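Local coordinates for protein geranyltranstransferase (IspA) (Helicobacter pylori, PDB 3LLW) that probably joins isoprenoid diphosphates head to tail as a magnesium-dependent prenyltransferase of the farnesyl and geranylgeranyl diphosphate synthase family, at residues S5-F10 and L289-N294; E84-Y89 and Y130-L135; F183-K188 and N253-L258; S196-L201 and W214-G219. All blocks are in the same frame, centred on the assembly; numbering follows the deposited sequence.

Contact 1. Residues S5-F10 and L289-N294; sequences SPNLSF and LQENLN. With SO4 (sulfate ion), chain E.
Ser5 and Asn7, at the start of helix 6-23, converge on the carboxylate of Glu291 in helix 287-301. The polar grip centres on one oxygen: Ser5 OG gives it a weak hydrogen bond (OG to Glu291 OE1, 2.9 Å), and Asn7 donates a second one, its ND2 lying 3.3 Å from Glu291 OE1. The N-H arrives on the anti lone pair of that oxygen, which lies 20° out of the Asn7 amide plane, and the two flat groups are nearly coplanar, their planes 21° apart. Glu291 suits the place because its chain, extended beyond CG, can span the gap between the helices. Asn7 ND2 also comes within 2.8 Å of Asn292 OD1, the two amide planes almost parallel, while Asn292 ND2 is anchored by a hydrogen bond to Ala58 O of helix 51-63.

Van der Waals contact comes from Leu8. With CG turned opposite the backbone N (chi1 -160°), its CD1 methyl packs 3.4 Å from Asn292 OD1; carbon meets carbon where Leu8 CD2 lies 4.3 Å from Glu291 CG.

On the other helix, the backbone N of Leu289 donates to a sulfate oxygen (N to O2, 3.0 Å); Leu288 N binds the same ion, probably a guest from the crystallisation liquor.

Ser5 OG also accepts a weak bond from Leu8 N, the signature of a serine N-cap, here on the first helix of an all-helical fold where it meets the last.

Contact 2. Residues E84-Y89 and Y130-L135; sequences ECLHTY and YSFELL. With SO4 (sulfate ion), chain F.
Cys85 points its side chain from helix 73-94 toward helix 117-137, where Tyr130, Ser131 and Leu134 receive it. Its CB comes first, 3.6 Å from Ser131 OG, at the point where the two backbones are nearest. From there the chi1 of -71° places SG beside the backbone N and opposite the carbonyl carbon, lodging the sulfur between two neighbours: Leu134 CD1 at 4.0 Å, and the edge of the Tyr130 ring, whose CD1 is 4.2 Å from Cys85 SG. Seen from the ring centroid the sulfur lies 84° off the normal, a sulfur-aromatic contact made at the ring edge, close to its plane, and not over a face. Cysteine suits this site, being small enough for close helices yet polarisable enough to meet a ring edge.

Ser131 keeps its partner helix near because its side chain is short. Bonded to Leu127 O one turn back, and weakly to Ser82 O across the interface, its buried hydroxyl can lie against the CB atoms of Cys85 and Leu86. Leu86 adds the other flank, its CD1 approaching Phe132 CE2 at 4.3 Å; that phenylalanine ring in turn stacks on Phe132 of the second subunit. With its end leading away from helix 117-137, His87 makes a weak hydrogen bond through NE2 to a sulfate that Arg52 also holds.

With axes 9.2 Å apart and 178° between their directions, the two segments form an antiparallel helix pair typical of the all-helical prenyl synthase fold, here beside the dimer interface.

Contact 3. Residues F183-K188 and N253-L258; sequences FLHEHK and NSFVNL
His185 reaches from helix 178-204 to the backbone of Asn253, and this bond is the firm centre of the contact. Its NE2 donates to Asn253 O over 2.9 Å; the N-H...O angle of 139° makes the bond short but bent. Histidine suits the place: CG is set opposite its own carbonyl carbon, and the ring is long enough to bridge backbones whose nearest CA pair, Leu184 and Asn253, is 8.7 Å apart. The same imidazole packs by CD2 on Phe255 CE2, 3.7 Å away, in an oblique pairing with the ring planes 38° apart.

Leu184 adds van der Waals packing without a directed bond: its CD2 lies 3.8 Å from Asn253 OD1 and 4.0 Å from Asn253 CB, the two side chains crossing at about a right angle. It is a fitting neighbour for the carbon frame of Asn253, whose ND2 is tied to Phe171 O. The loose, solvent side is at Ser254, partly exposed, its CB turned from the helix; its OG accepts a weak bond from Val256 N (3.1 Å) and caps the short helix 255-259.

The side chain of Asn253 lies about 9 Å from that of Asp100, a magnesium-binding residue, although no magnesium is bound in this chain. Around the contact, helix 161-170 packs on Leu184 and Asn253, while helix 209-236 flanks His185 and Phe255 and supplies Asp231, whose carboxylate accepts from Phe255 N at the start of helix 255-259.

Contact 4. Residues S196-L201 and W214-G219; sequences SLIMGL and WLQAFG
Leu197 drives its CD1 against the backbone of Gly219, 3.4 Å from Gly219 CA, tighter than carbons usually pack. The residue type fits: with only hydrogens on Gly219 CA, the leucine methyl can sit directly against the backbone. The same CD1 also meets the Phe218 ring, 4.2 Å from CD2, approaching it obliquely, while Leu197 O lies 3.9 Å from Leu215 CD1.

Next along, Ile198 sits where the backbones come nearest. Its CG2 slides past Leu215, 3.8 Å from Leu215 CB, and abuts the backbone N of Gln216. CG1 stands between the backbone N and the carbonyl carbon (chi1 62°), which leaves the extended arm to carry CD1 out to 4.0 Å from Gln216 OE1. A beta-branched residue thus serves two neighbours: CD1 lies against the amide oxygen, while Ile198 CG2 also packs on Gln216 CB (4.1 Å).

Leu201 closes the run one turn after Leu197, its CB 4.1 Å from Leu215 CD1. Leu215 is therefore touched by Leu197, Ile198 and Leu201 together, and Leu293 of helix 287-301 and Val59 of helix 51-63 also pack on it.

No hydrogen bond crosses between the segments, which run antiparallel at 159° with axes 8.7 Å apart. Cohesion between them probably rests on the fit of aliphatic groups and the burial of apolar surface; the glycine makes room for the Leu197 methyl.

From the N terminus, contact 1 opens first and closes last, joining the opening helix to the final one and enclosing the other three. Within that span contact 2 closes a loop of 40 residues before contact 3 begins, so these two lie in series. Contact 3 then spans helix 178-204 to helix 255-259, and contact 4, the shortest closure, sits within it, pairing helix 178-204 with helix 209-236; no loops cross. In space contact 4 is the hub: its Leu197, Leu215 and Phe218 pack on Leu293 of contact 1, and its Met199 touches Leu135 of contact 2. Contact 3 shares helix 178-204 with it, without touching.

Contact 1. Residues S5-F10 and L289-N294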
# COMPACT_ATOMS: atom_id res chain seq x y z
N SER A 5 -29.11 -24.19 -7.65
CA SER A 5 -29.47 -23.74 -9.00
C SER A 5 -28.22 -23.61 -9.88
O SER A 5 -27.11 -23.69 -9.36
CB SER A 5 -30.19 -22.39 -8.89
OG SER A 5 -29.31 -21.37 -8.43
N PRO A 6 -28.37 -23.42 -11.22
CA PRO A 6 -27.18 -23.21 -12.06
C PRO A 6 -26.30 -22.02 -11.67
O PRO A 6 -25.08 -22.17 -11.60
CB PRO A 6 -27.77 -23.01 -13.46
CG PRO A 6 -29.07 -23.71 -13.41
CD PRO A 6 -29.59 -23.45 -12.04
N ASN A 7 -26.93 -20.87 -11.41
CA ASN A 7 -26.25 -19.67 -10.93
C ASN A 7 -25.38 -19.91 -9.68
O ASN A 7 -24.22 -19.51 -9.63
CB ASN A 7 -27.31 -18.61 -10.63
CG ASN A 7 -26.73 -17.36 -10.00
OD1 ASN A 7 -25.99 -16.61 -10.64
ND2 ASN A 7 -27.09 -17.12 -8.73
N LEU A 8 -25.97 -20.57 -8.69
CA LEU A 8 -25.33 -20.84 -7.42
C LEU A 8 -24.28 -21.93 -7.55
O LEU A 8 -23.30 -21.97 -6.78
CB LEU A 8 -26.41 -21.30 -6.43
CG LEU A 8 -26.09 -21.19 -4.95
CD1 LEU A 8 -25.67 -19.77 -4.62
CD2 LEU A 8 -27.30 -21.60 -4.13
N SER A 9 -24.48 -22.81 -8.52
CA SER A 9 -23.58 -23.92 -8.79
C SER A 9 -22.34 -23.40 -9.51
O SER A 9 -21.22 -23.86 -9.25
CB SER A 9 -24.27 -24.98 -9.67
OG SER A 9 -23.59 -26.21 -9.62
N PHE A 10 -22.57 -22.44 -10.41
CA PHE A 10 -21.51 -21.77 -11.15
C PHE A 10 -20.62 -20.96 -10.20
O PHE A 10 -19.39 -20.96 -10.34
CB PHE A 10 -22.12 -20.85 -12.21
CG PHE A 10 -21.13 -19.94 -12.87
CD1 PHE A 10 -20.33 -20.41 -13.90
CD2 PHE A 10 -21.02 -18.61 -12.49
CE1 PHE A 10 -19.41 -19.57 -14.53
CE2 PHE A 10 -20.10 -17.76 -13.10
CZ PHE A 10 -19.29 -18.25 -14.12
N LEU A 289 -28.25 -12.17 -7.42
CA LEU A 289 -27.45 -11.55 -6.36
C LEU A 289 -27.94 -11.95 -4.99
O LEU A 289 -27.14 -12.35 -4.11
CB LEU A 289 -27.45 -10.02 -6.52
CG LEU A 289 -26.68 -9.13 -5.52
CD1 LEU A 289 -25.22 -9.51 -5.41
CD2 LEU A 289 -26.82 -7.66 -5.89
N GLN A 290 -29.25 -11.87 -4.81
CA GLN A 290 -29.87 -12.27 -3.56
C GLN A 290 -29.55 -13.73 -3.24
O GLN A 290 -29.30 -14.07 -2.08
CB GLN A 290 -31.38 -12.03 -3.60
CG GLN A 290 -32.08 -12.07 -2.24
CD GLN A 290 -32.43 -13.49 -1.78
OE1 GLN A 290 -32.78 -14.35 -2.59
NE2 GLN A 290 -32.34 -13.72 -0.47
N GLU A 291 -29.55 -14.57 -4.28
CA GLU A 291 -29.35 -16.00 -4.13
C GLU A 291 -27.93 -16.33 -3.68
O GLU A 291 -27.74 -17.13 -2.76
CB GLU A 291 -29.69 -16.71 -5.44
CG GLU A 291 -29.75 -18.22 -5.35
CD GLU A 291 -30.34 -18.86 -6.61
OE1 GLU A 291 -29.87 -18.57 -7.73
OE2 GLU A 291 -31.29 -19.67 -6.46
N ASN A 292 -26.94 -15.71 -4.33
CA ASN A 292 -25.53 -15.89 -3.97
C ASN A 292 -25.21 -15.38 -2.56
O ASN A 292 -24.57 -16.07 -1.78
CB ASN A 292 -24.61 -15.22 -5.01
CG ASN A 292 -24.61 -15.95 -6.34
OD1 ASN A 292 -25.32 -16.93 -6.53
ND2 ASN A 292 -23.80 -15.46 -7.28
N LEU A 293 -25.68 -14.17 -2.25
CA LEU A 293 -25.48 -13.60 -0.93
C LEU A 293 -26.15 -14.40 0.17
O LEU A 293 -25.53 -14.71 1.18
CB LEU A 293 -25.90 -12.13 -0.90
CG LEU A 293 -25.00 -11.16 -1.69
CD1 LEU A 293 -25.52 -9.75 -1.59
CD2 LEU A 293 -23.56 -11.24 -1.22
N ASN A 294 -27.41 -14.78 -0.06
CA ASN A 294 -28.18 -15.60 0.87
C ASN A 294 -27.47 -16.91 1.21
O ASN A 294 -27.37 -17.28 2.38
CB ASN A 294 -29.58 -15.87 0.30
CG ASN A 294 -30.48 -16.64 1.25
OD1 ASN A 294 -30.81 -17.79 0.99
ND2 ASN A 294 -30.90 -16.00 2.34
S SO4 E . -29.66 -10.26 -10.85
O1 SO4 E . -30.59 -11.39 -10.82
O2 SO4 E . -28.95 -10.18 -9.57
O3 SO4 E . -28.70 -10.45 -11.94
O4 SO4 E . -30.42 -9.03 -11.11

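Contact 2. Residues E84-Y89 and Y130-L135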
# COMPACT_ATOMS: atom_id res chain seq x y z
N GLU A 84 -7.43 -10.38 -0.71
CA GLU A 84 -6.93 -11.42 0.18
C GLU A 84 -5.54 -11.03 0.71
O GLU A 84 -5.29 -11.18 1.89
CB GLU A 84 -6.97 -12.79 -0.52
CG GLU A 84 -6.66 -14.04 0.36
CD GLU A 84 -7.60 -14.27 1.55
OE1 GLU A 84 -8.73 -13.72 1.59
OE2 GLU A 84 -7.19 -15.03 2.47
N CYS A 85 -4.69 -10.46 -0.15
CA CYS A 85 -3.36 -9.96 0.27
C CYS A 85 -3.41 -8.86 1.34
O CYS A 85 -2.64 -8.91 2.31
CB CYS A 85 -2.56 -9.48 -0.94
SG CYS A 85 -2.00 -10.83 -1.97
N LEU A 86 -4.30 -7.89 1.15
CA LEU A 86 -4.52 -6.84 2.15
C LEU A 86 -4.97 -7.42 3.48
O LEU A 86 -4.48 -7.01 4.52
CB LEU A 86 -5.53 -5.81 1.66
CG LEU A 86 -5.37 -4.43 2.32
CD1 LEU A 86 -4.08 -3.76 1.87
CD2 LEU A 86 -6.56 -3.54 2.01
N HIS A 87 -5.89 -8.38 3.44
CA HIS A 87 -6.33 -9.04 4.66
C HIS A 87 -5.18 -9.79 5.34
O HIS A 87 -5.06 -9.76 6.55
CB HIS A 87 -7.49 -10.00 4.36
CG HIS A 87 -7.86 -10.88 5.53
ND1 HIS A 87 -8.34 -10.37 6.72
CD2 HIS A 87 -7.82 -12.22 5.69
CE1 HIS A 87 -8.57 -11.36 7.56
NE2 HIS A 87 -8.27 -12.50 6.96
N THR A 88 -4.35 -10.47 4.54
CA THR A 88 -3.25 -11.28 5.05
C THR A 88 -2.17 -10.42 5.70
O THR A 88 -1.63 -10.78 6.75
CB THR A 88 -2.62 -12.12 3.93
OG1 THR A 88 -3.66 -12.76 3.19
CG2 THR A 88 -1.67 -13.18 4.49
N TYR A 89 -1.86 -9.28 5.07
CA TYR A 89 -0.83 -8.37 5.58
C TYR A 89 -1.23 -7.84 6.96
O TYR A 89 -0.37 -7.74 7.86
CB TYR A 89 -0.52 -7.22 4.61
CG TYR A 89 -0.88 -5.82 5.11
CD1 TYR A 89 -0.14 -5.19 6.11
CD2 TYR A 89 -1.96 -5.13 4.57
CE1 TYR A 89 -0.47 -3.95 6.58
CE2 TYR A 89 -2.31 -3.88 5.04
CZ TYR A 89 -1.55 -3.28 6.02
OH TYR A 89 -1.87 -2.06 6.49
N TYR A 130 1.64 -4.85 -2.59
CA TYR A 130 1.29 -5.85 -3.64
C TYR A 130 -0.18 -5.89 -4.07
O TYR A 130 -0.45 -6.16 -5.24
CB TYR A 130 1.74 -7.26 -3.26
CG TYR A 130 1.79 -8.23 -4.42
CD1 TYR A 130 1.04 -9.39 -4.41
CD2 TYR A 130 2.58 -7.96 -5.54
CE1 TYR A 130 1.08 -10.28 -5.48
CE2 TYR A 130 2.62 -8.84 -6.62
CZ TYR A 130 1.87 -10.00 -6.58
OH TYR A 130 1.91 -10.87 -7.65
N SER A 131 -1.10 -5.63 -3.14
CA SER A 131 -2.55 -5.54 -3.42
C SER A 131 -2.85 -4.50 -4.48
O SER A 131 -3.76 -4.65 -5.27
CB SER A 131 -3.29 -5.13 -2.16
OG SER A 131 -2.90 -5.92 -1.06
N PHE A 132 -2.08 -3.42 -4.47
CA PHE A 132 -2.27 -2.34 -5.40
C PHE A 132 -1.60 -2.61 -6.74
O PHE A 132 -2.12 -2.19 -7.79
CB PHE A 132 -1.89 -1.01 -4.72
CG PHE A 132 -2.69 -0.77 -3.45
CD1 PHE A 132 -4.01 -0.36 -3.52
CD2 PHE A 132 -2.14 -1.04 -2.18
CE1 PHE A 132 -4.78 -0.17 -2.36
CE2 PHE A 132 -2.90 -0.86 -1.01
CZ PHE A 132 -4.22 -0.41 -1.10
N GLU A 133 -0.50 -3.37 -6.71
CA GLU A 133 0.14 -3.84 -7.93
C GLU A 133 -0.74 -4.84 -8.66
O GLU A 133 -0.91 -4.73 -9.87
CB GLU A 133 1.52 -4.45 -7.66
CG GLU A 133 2.33 -4.74 -8.95
CD GLU A 133 3.76 -5.22 -8.70
OE1 GLU A 133 4.09 -5.65 -7.56
OE2 GLU A 133 4.56 -5.17 -9.66
N LEU A 134 -1.32 -5.78 -7.91
CA LEU A 134 -2.25 -6.76 -8.48
C LEU A 134 -3.44 -6.06 -9.14
O LEU A 134 -3.78 -6.35 -10.28
CB LEU A 134 -2.77 -7.74 -7.42
CG LEU A 134 -1.89 -8.92 -6.98
CD1 LEU A 134 -2.51 -9.57 -5.76
CD2 LEU A 134 -1.67 -9.96 -8.11
N LEU A 135 -4.03 -5.12 -8.41
CA LEU A 135 -5.23 -4.40 -8.87
C LEU A 135 -4.93 -3.59 -10.14
O LEU A 135 -5.65 -3.70 -11.12
CB LEU A 135 -5.71 -3.48 -7.75
CG LEU A 135 -7.17 -3.43 -7.32
CD1 LEU A 135 -7.78 -4.79 -7.36
CD2 LEU A 135 -7.25 -2.86 -5.91
S SO4 F . -11.05 -15.50 7.16
O1 SO4 F . -9.62 -15.68 7.45
O2 SO4 F . -11.55 -14.29 7.81
O3 SO4 F . -11.30 -15.42 5.71
O4 SO4 F . -11.78 -16.64 7.71

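Contact 3. Residues F183-K188 and N253-L258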
# COMPACT_ATOMS: atom_id res chain seq x y z
N PHE A 183 -17.76 1.01 16.88
CA PHE A 183 -16.85 1.78 16.05
C PHE A 183 -15.57 1.00 15.78
O PHE A 183 -15.07 0.98 14.66
CB PHE A 183 -16.53 3.10 16.76
CG PHE A 183 -15.70 4.04 15.95
CD1 PHE A 183 -14.30 3.96 15.95
CD2 PHE A 183 -16.30 5.05 15.22
CE1 PHE A 183 -13.52 4.84 15.20
CE2 PHE A 183 -15.53 5.96 14.48
CZ PHE A 183 -14.14 5.84 14.46
N LEU A 184 -15.00 0.38 16.81
CA LEU A 184 -13.79 -0.39 16.61
C LEU A 184 -14.04 -1.47 15.57
O LEU A 184 -13.29 -1.58 14.60
CB LEU A 184 -13.26 -0.91 17.96
CG LEU A 184 -12.54 -2.22 18.26
CD1 LEU A 184 -11.68 -2.77 17.15
CD2 LEU A 184 -11.68 -1.99 19.50
N HIS A 185 -15.13 -2.22 15.73
CA HIS A 185 -15.37 -3.36 14.86
C HIS A 185 -15.89 -2.99 13.47
O HIS A 185 -15.61 -3.72 12.51
CB HIS A 185 -16.27 -4.39 15.54
CG HIS A 185 -15.59 -5.12 16.65
ND1 HIS A 185 -14.33 -5.65 16.53
CD2 HIS A 185 -16.01 -5.42 17.91
CE1 HIS A 185 -13.98 -6.23 17.67
NE2 HIS A 185 -14.98 -6.10 18.52
N GLU A 186 -16.61 -1.87 13.36
CA GLU A 186 -17.02 -1.35 12.05
C GLU A 186 -15.75 -1.14 11.23
O GLU A 186 -15.69 -1.53 10.08
CB GLU A 186 -17.78 -0.02 12.18
CG GLU A 186 -18.40 0.50 10.87
CD GLU A 186 -18.81 1.99 10.92
OE1 GLU A 186 -19.39 2.47 9.91
OE2 GLU A 186 -18.56 2.67 11.94
N HIS A 187 -14.72 -0.58 11.88
CA HIS A 187 -13.46 -0.23 11.21
C HIS A 187 -12.48 -1.41 11.05
O HIS A 187 -11.98 -1.64 9.95
CB HIS A 187 -12.82 1.01 11.87
CG HIS A 187 -13.61 2.27 11.65
ND1 HIS A 187 -14.79 2.55 12.31
CD2 HIS A 187 -13.39 3.33 10.83
CE1 HIS A 187 -15.26 3.71 11.90
NE2 HIS A 187 -14.43 4.21 11.00
N LYS A 188 -12.23 -2.17 12.11
CA LYS A 188 -11.30 -3.31 12.04
C LYS A 188 -11.77 -4.34 11.00
O LYS A 188 -11.01 -4.77 10.14
CB LYS A 188 -11.20 -3.99 13.42
CG LYS A 188 -9.79 -4.35 13.89
CD LYS A 188 -9.23 -5.60 13.24
CE LYS A 188 -9.10 -6.72 14.26
NZ LYS A 188 -7.97 -6.48 15.19
N ASN A 253 -11.39 -7.04 23.26
CA ASN A 253 -12.47 -6.07 23.05
C ASN A 253 -13.62 -6.75 22.32
O ASN A 253 -13.69 -6.71 21.10
CB ASN A 253 -12.02 -4.90 22.18
CG ASN A 253 -10.97 -4.03 22.84
OD1 ASN A 253 -9.91 -3.82 22.26
ND2 ASN A 253 -11.28 -3.49 24.02
N SER A 254 -14.51 -7.37 23.07
CA SER A 254 -15.53 -8.18 22.44
C SER A 254 -16.93 -7.94 23.01
O SER A 254 -17.08 -7.43 24.12
CB SER A 254 -15.13 -9.66 22.50
OG SER A 254 -15.95 -10.41 23.36
N PHE A 255 -17.94 -8.31 22.24
CA PHE A 255 -19.32 -8.14 22.66
C PHE A 255 -19.74 -9.10 23.77
O PHE A 255 -20.69 -8.83 24.50
CB PHE A 255 -20.26 -8.25 21.47
CG PHE A 255 -20.29 -7.02 20.63
CD1 PHE A 255 -21.06 -5.93 21.00
CD2 PHE A 255 -19.53 -6.94 19.47
CE1 PHE A 255 -21.08 -4.78 20.23
CE2 PHE A 255 -19.56 -5.79 18.69
CZ PHE A 255 -20.33 -4.72 19.08
N VAL A 256 -19.04 -10.22 23.90
CA VAL A 256 -19.26 -11.12 25.02
C VAL A 256 -18.83 -10.46 26.35
O VAL A 256 -19.48 -10.66 27.37
CB VAL A 256 -18.60 -12.51 24.80
CG1 VAL A 256 -18.86 -13.46 25.98
CG2 VAL A 256 -19.11 -13.15 23.48
N ASN A 257 -17.78 -9.65 26.31
CA ASN A 257 -17.36 -8.92 27.51
C ASN A 257 -18.29 -7.77 27.85
O ASN A 257 -18.63 -7.58 29.02
CB ASN A 257 -15.93 -8.41 27.37
CG ASN A 257 -14.92 -9.52 27.47
OD1 ASN A 257 -15.25 -10.64 27.86
ND2 ASN A 257 -13.67 -9.23 27.10
N LEU A 258 -18.69 -7.01 26.83
CA LEU A 258 -19.61 -5.90 27.03
C LEU A 258 -20.99 -6.39 27.46
O LEU A 258 -21.55 -5.90 28.43
CB LEU A 258 -19.70 -5.04 25.77
CG LEU A 258 -20.67 -3.85 25.81
CD1 LEU A 258 -20.20 -2.71 26.69
CD2 LEU A 258 -20.89 -3.35 24.42

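Contact 4. Residues S196-L201 and W214-G219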
# COMPACT_ATOMS: atom_id res chain seq x y z
N SER A 196 -15.09 -5.31 -0.23
CA SER A 196 -15.26 -6.56 -1.02
C SER A 196 -16.58 -6.61 -1.82
O SER A 196 -16.59 -6.87 -3.02
CB SER A 196 -15.17 -7.79 -0.12
OG SER A 196 -14.01 -7.76 0.72
N LEU A 197 -17.70 -6.33 -1.15
CA LEU A 197 -19.01 -6.34 -1.81
C LEU A 197 -19.13 -5.31 -2.92
O LEU A 197 -19.43 -5.68 -4.05
CB LEU A 197 -20.13 -6.18 -0.79
CG LEU A 197 -20.34 -7.37 0.12
CD1 LEU A 197 -21.10 -6.94 1.33
CD2 LEU A 197 -21.11 -8.49 -0.57
N ILE A 198 -18.84 -4.04 -2.62
CA ILE A 198 -18.93 -2.95 -3.64
C ILE A 198 -17.86 -2.98 -4.73
O ILE A 198 -18.06 -2.46 -5.85
CB ILE A 198 -19.05 -1.54 -3.01
CG1 ILE A 198 -17.81 -1.21 -2.18
CG2 ILE A 198 -20.34 -1.44 -2.18
CD1 ILE A 198 -17.76 0.20 -1.60
N MET A 199 -16.72 -3.61 -4.42
CA MET A 199 -15.68 -3.86 -5.41
C MET A 199 -16.19 -4.92 -6.40
O MET A 199 -15.80 -4.89 -7.57
CB MET A 199 -14.34 -4.29 -4.77
CG MET A 199 -13.44 -3.16 -4.18
SD MET A 199 -12.13 -3.83 -3.06
CE MET A 199 -10.97 -4.29 -4.34
N GLY A 200 -17.06 -5.81 -5.93
CA GLY A 200 -17.83 -6.70 -6.83
C GLY A 200 -18.74 -5.96 -7.83
O GLY A 200 -18.81 -6.34 -9.01
N LEU A 201 -19.44 -4.93 -7.37
CA LEU A 201 -20.34 -4.14 -8.27
C LEU A 201 -19.53 -3.35 -9.30
O LEU A 201 -19.74 -3.49 -10.49
CB LEU A 201 -21.26 -3.19 -7.47
CG LEU A 201 -22.20 -2.27 -8.29
CD1 LEU A 201 -23.11 -3.06 -9.24
CD2 LEU A 201 -23.05 -1.41 -7.39
N TRP A 214 -26.80 0.47 -1.21
CA TRP A 214 -27.35 -0.70 -0.55
C TRP A 214 -26.26 -1.70 -0.14
O TRP A 214 -26.25 -2.15 1.01
CB TRP A 214 -28.40 -1.37 -1.43
CG TRP A 214 -29.16 -2.43 -0.70
CD1 TRP A 214 -30.32 -2.28 -0.01
CD2 TRP A 214 -28.78 -3.81 -0.55
NE1 TRP A 214 -30.71 -3.47 0.55
CE2 TRP A 214 -29.77 -4.43 0.24
CE3 TRP A 214 -27.70 -4.57 -0.99
CZ2 TRP A 214 -29.72 -5.77 0.58
CZ3 TRP A 214 -27.64 -5.91 -0.65
CH2 TRP A 214 -28.65 -6.50 0.13
N LEU A 215 -25.37 -2.06 -1.07
CA LEU A 215 -24.30 -3.04 -0.76
C LEU A 215 -23.34 -2.52 0.30
O LEU A 215 -22.93 -3.27 1.19
CB LEU A 215 -23.51 -3.45 -2.01
CG LEU A 215 -24.08 -4.50 -2.96
CD1 LEU A 215 -23.19 -4.59 -4.17
CD2 LEU A 215 -24.23 -5.87 -2.30
N GLN A 216 -23.00 -1.24 0.18
CA GLN A 216 -22.17 -0.54 1.14
C GLN A 216 -22.70 -0.71 2.55
O GLN A 216 -21.98 -1.20 3.42
CB GLN A 216 -22.03 0.93 0.77
CG GLN A 216 -20.99 1.69 1.59
CD GLN A 216 -20.36 2.84 0.83
OE1 GLN A 216 -19.14 3.00 0.84
NE2 GLN A 216 -21.18 3.64 0.15
N ALA A 217 -23.96 -0.36 2.76
CA ALA A 217 -24.61 -0.49 4.05
C ALA A 217 -24.78 -1.94 4.50
O ALA A 217 -24.63 -2.25 5.69
CB ALA A 217 -25.94 0.22 4.04
N PHE A 218 -25.09 -2.82 3.55
CA PHE A 218 -25.33 -4.22 3.85
C PHE A 218 -24.08 -4.87 4.43
O PHE A 218 -24.16 -5.55 5.46
CB PHE A 218 -25.77 -4.98 2.60
CG PHE A 218 -26.01 -6.45 2.83
CD1 PHE A 218 -27.05 -6.88 3.65
CD2 PHE A 218 -25.19 -7.40 2.23
CE1 PHE A 218 -27.27 -8.24 3.87
CE2 PHE A 218 -25.41 -8.76 2.43
CZ PHE A 218 -26.45 -9.18 3.25
N GLY A 219 -22.95 -4.61 3.78
CA GLY A 219 -21.65 -5.12 4.20
C GLY A 219 -21.21 -4.67 5.57
O GLY A 219 -20.66 -5.45 6.33